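Local coordinates for envelope glycoprotein (Bourbon virus, PDB 5ZKX) that probably drives fusion of the viral envelope with the host cell membrane, as a class III fusion glycoprotein related to baculovirus gp64, at residues 45-49 with 81-86. Sequence-based numbering, arbitrary orientation.
Sequences IIGYR and ELKTWG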
loop_
_atom_site.group_PDB
_atom_site.type_symbol
_atom_site.label_atom_id
_atom_site.label_comp_id
_atom_site.label_asym_id
_atom_site.label_seq_id
_atom_site.Cartn_x
_atom_site.Cartn_y
_atom_site.Cartn_z
ATOM N N ILE A 45 -0.773 7.518 -27.793
ATOM C CA ILE A 45 -2.104 7.600 -28.381
ATOM C C ILE A 45 -2.651 6.190 -28.525
ATOM O O ILE A 45 -1.962 5.298 -29.037
ATOM C CB ILE A 45 -2.091 8.324 -29.739
ATOM C CG1 ILE A 45 -1.306 9.634 -29.640
ATOM C CG2 ILE A 45 -3.513 8.604 -30.199
ATOM C CD1 ILE A 45 -1.387 10.485 -30.889
ATOM N N ILE A 46 -3.879 5.986 -28.061
ATOM C CA ILE A 46 -4.568 4.707 -28.171
ATOM C C ILE A 46 -5.868 4.940 -28.921
ATOM O O ILE A 46 -6.644 5.836 -28.563
ATOM C CB ILE A 46 -4.843 4.076 -26.793
ATOM C CG1 ILE A 46 -3.556 3.989 -25.976
ATOM C CG2 ILE A 46 -5.453 2.693 -26.957
ATOM C CD1 ILE A 46 -3.736 3.285 -24.654
ATOM N N GLY A 47 -6.096 4.151 -29.955
ATOM C CA GLY A 47 -7.326 4.238 -30.723
ATOM C C GLY A 47 -7.870 2.864 -31.028
ATOM O O GLY A 47 -7.127 1.953 -31.392
ATOM N N TYR A 48 -9.179 2.714 -30.866
ATOM C CA TYR A 48 -9.848 1.474 -31.215
ATOM C C TYR A 48 -10.961 1.753 -32.215
ATOM O O TYR A 48 -11.482 2.867 -32.303
ATOM C CB TYR A 48 -10.407 0.760 -29.976
ATOM C CG TYR A 48 -11.561 1.447 -29.288
ATOM C CD1 TYR A 48 -12.874 1.164 -29.639
ATOM C CD2 TYR A 48 -11.341 2.356 -28.264
ATOM C CE1 TYR A 48 -13.931 1.780 -29.005
ATOM C CE2 TYR A 48 -12.395 2.976 -27.620
ATOM C CZ TYR A 48 -13.687 2.684 -27.995
ATOM O OH TYR A 48 -14.740 3.296 -27.359
ATOM N N ARG A 49 -11.305 0.721 -32.979
ATOM C CA ARG A 49 -12.391 0.802 -33.940
ATOM C C ARG A 49 -12.837 -0.607 -34.289
ATOM O O ARG A 49 -12.008 -1.503 -34.462
ATOM C CB ARG A 49 -11.975 1.552 -35.211
ATOM C CG ARG A 49 -13.034 1.534 -36.302
ATOM C CD ARG A 49 -12.641 2.409 -37.474
ATOM N NE ARG A 49 -11.384 1.987 -38.083
ATOM C CZ ARG A 49 -10.667 2.754 -38.896
ATOM N NH1 ARG A 49 -11.087 3.976 -39.190
ATOM N NH2 ARG A 49 -9.531 2.302 -39.412
ATOM N N GLU A 81 -3.710 7.272 -39.538
ATOM C CA GLU A 81 -5.067 7.458 -39.035
ATOM C C GLU A 81 -5.055 7.778 -37.548
ATOM O O GLU A 81 -5.682 8.743 -37.099
ATOM C CB GLU A 81 -5.895 6.202 -39.298
ATOM C CG GLU A 81 -6.821 6.293 -40.491
ATOM C CD GLU A 81 -7.707 5.075 -40.620
ATOM O OE1 GLU A 81 -7.169 3.957 -40.778
ATOM O OE2 GLU A 81 -8.942 5.234 -40.553
ATOM N N LEU A 82 -4.340 6.968 -36.765
ATOM C CA LEU A 82 -4.269 7.198 -35.327
ATOM C C LEU A 82 -3.626 8.542 -35.005
ATOM O O LEU A 82 -3.999 9.186 -34.018
ATOM C CB LEU A 82 -3.501 6.058 -34.665
ATOM C CG LEU A 82 -3.471 6.037 -33.143
ATOM C CD1 LEU A 82 -4.875 6.209 -32.593
ATOM C CD2 LEU A 82 -2.844 4.743 -32.661
ATOM N N LYS A 83 -2.674 8.985 -35.829
ATOM C CA LYS A 83 -2.043 10.283 -35.611
ATOM C C LYS A 83 -3.044 11.417 -35.770
ATOM O O LYS A 83 -3.086 12.344 -34.952
ATOM C CB LYS A 83 -0.874 10.467 -36.578
ATOM C CG LYS A 83 0.328 9.607 -36.258
ATOM C CD LYS A 83 1.334 9.613 -37.393
ATOM C CE LYS A 83 2.503 8.694 -37.079
ATOM N NZ LYS A 83 3.789 9.441 -37.044
ATOM N N THR A 84 -3.852 11.375 -36.834
ATOM C CA THR A 84 -4.852 12.417 -37.029
ATOM C C THR A 84 -6.017 12.276 -36.060
ATOM O O THR A 84 -6.694 13.269 -35.779
ATOM C CB THR A 84 -5.354 12.420 -38.476
ATOM O OG1 THR A 84 -6.011 13.664 -38.749
ATOM C CG2 THR A 84 -6.328 11.288 -38.726
ATOM N N TRP A 85 -6.260 11.071 -35.540
ATOM C CA TRP A 85 -7.268 10.909 -34.502
ATOM C C TRP A 85 -6.844 11.616 -33.223
ATOM O O TRP A 85 -7.596 12.428 -32.672
ATOM C CB TRP A 85 -7.517 9.425 -34.227
ATOM C CG TRP A 85 -8.299 8.708 -35.281
ATOM C CD1 TRP A 85 -8.563 9.138 -36.548
ATOM C CD2 TRP A 85 -8.915 7.421 -35.157
ATOM N NE1 TRP A 85 -9.303 8.197 -37.221
ATOM C CE2 TRP A 85 -9.533 7.133 -36.388
ATOM C CE3 TRP A 85 -9.004 6.484 -34.123
ATOM C CZ2 TRP A 85 -10.233 5.951 -36.612
ATOM C CZ3 TRP A 85 -9.698 5.312 -34.348
ATOM C CH2 TRP A 85 -10.304 5.055 -35.582
ATOM N N GLY A 86 -5.639 11.319 -32.734
ATOM C CA GLY A 86 -5.171 11.957 -31.515
ATOM C C GLY A 86 -5.006 13.455 -31.671
ATOM O O GLY A 86 -5.299 14.222 -30.751
#
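Arg49 and Glu81 meet in an end-on, two-nitrogen salt bridge where helix 79-88 lies across one face of an antiparallel sheet, in a gp64-type fusion glycoprotein. Arg49 NH1 lies 2.8 Å from Glu81 OE2, while Arg49 NH2 reaches Glu81 OE1 at 3.2 Å. Both oxygens are met on their syn sides and lie near the guanidinium plane, yet that plane and the carboxylate are turned 41° apart, evidence of a twisted rather than flat pair. The guanidinium stands almost perpendicular to the indole of Trp85, whose benzo edge points at one guanidinium face; Trp85 CZ2 comes to 3.4 Å from Arg49 NH1. With CG anti to the backbone N (chi1 174°) and a bend at chi3, the arginine chain passes this edge before reaching Glu81.

One residue back along the strand, Trp85 CZ3 approaches Tyr48 O. Gly47, lacking a side chain, lets Leu82 settle against the backbone, with Leu82 CD1 3.6 Å from Gly47 N. Leu82 CD1 is also 3.6 Å from Ile45 CG2, as these two side chains run past each other in opposite directions, and Ile45 also packs on Gly86. The segment axes approach to 8.5 Å at 108°, consistent with a helix laid crosswise on the strand.

Outside this layer, Val145 of strand 134-148 touches Ile45 and Trp85, and Leu191 of strand 188-192 touches Leu82. The guanidinium is fixed from further directions as well: Arg49 NE donates to Lys75 O, and Arg49 NH1 also bonds Tyr92 O.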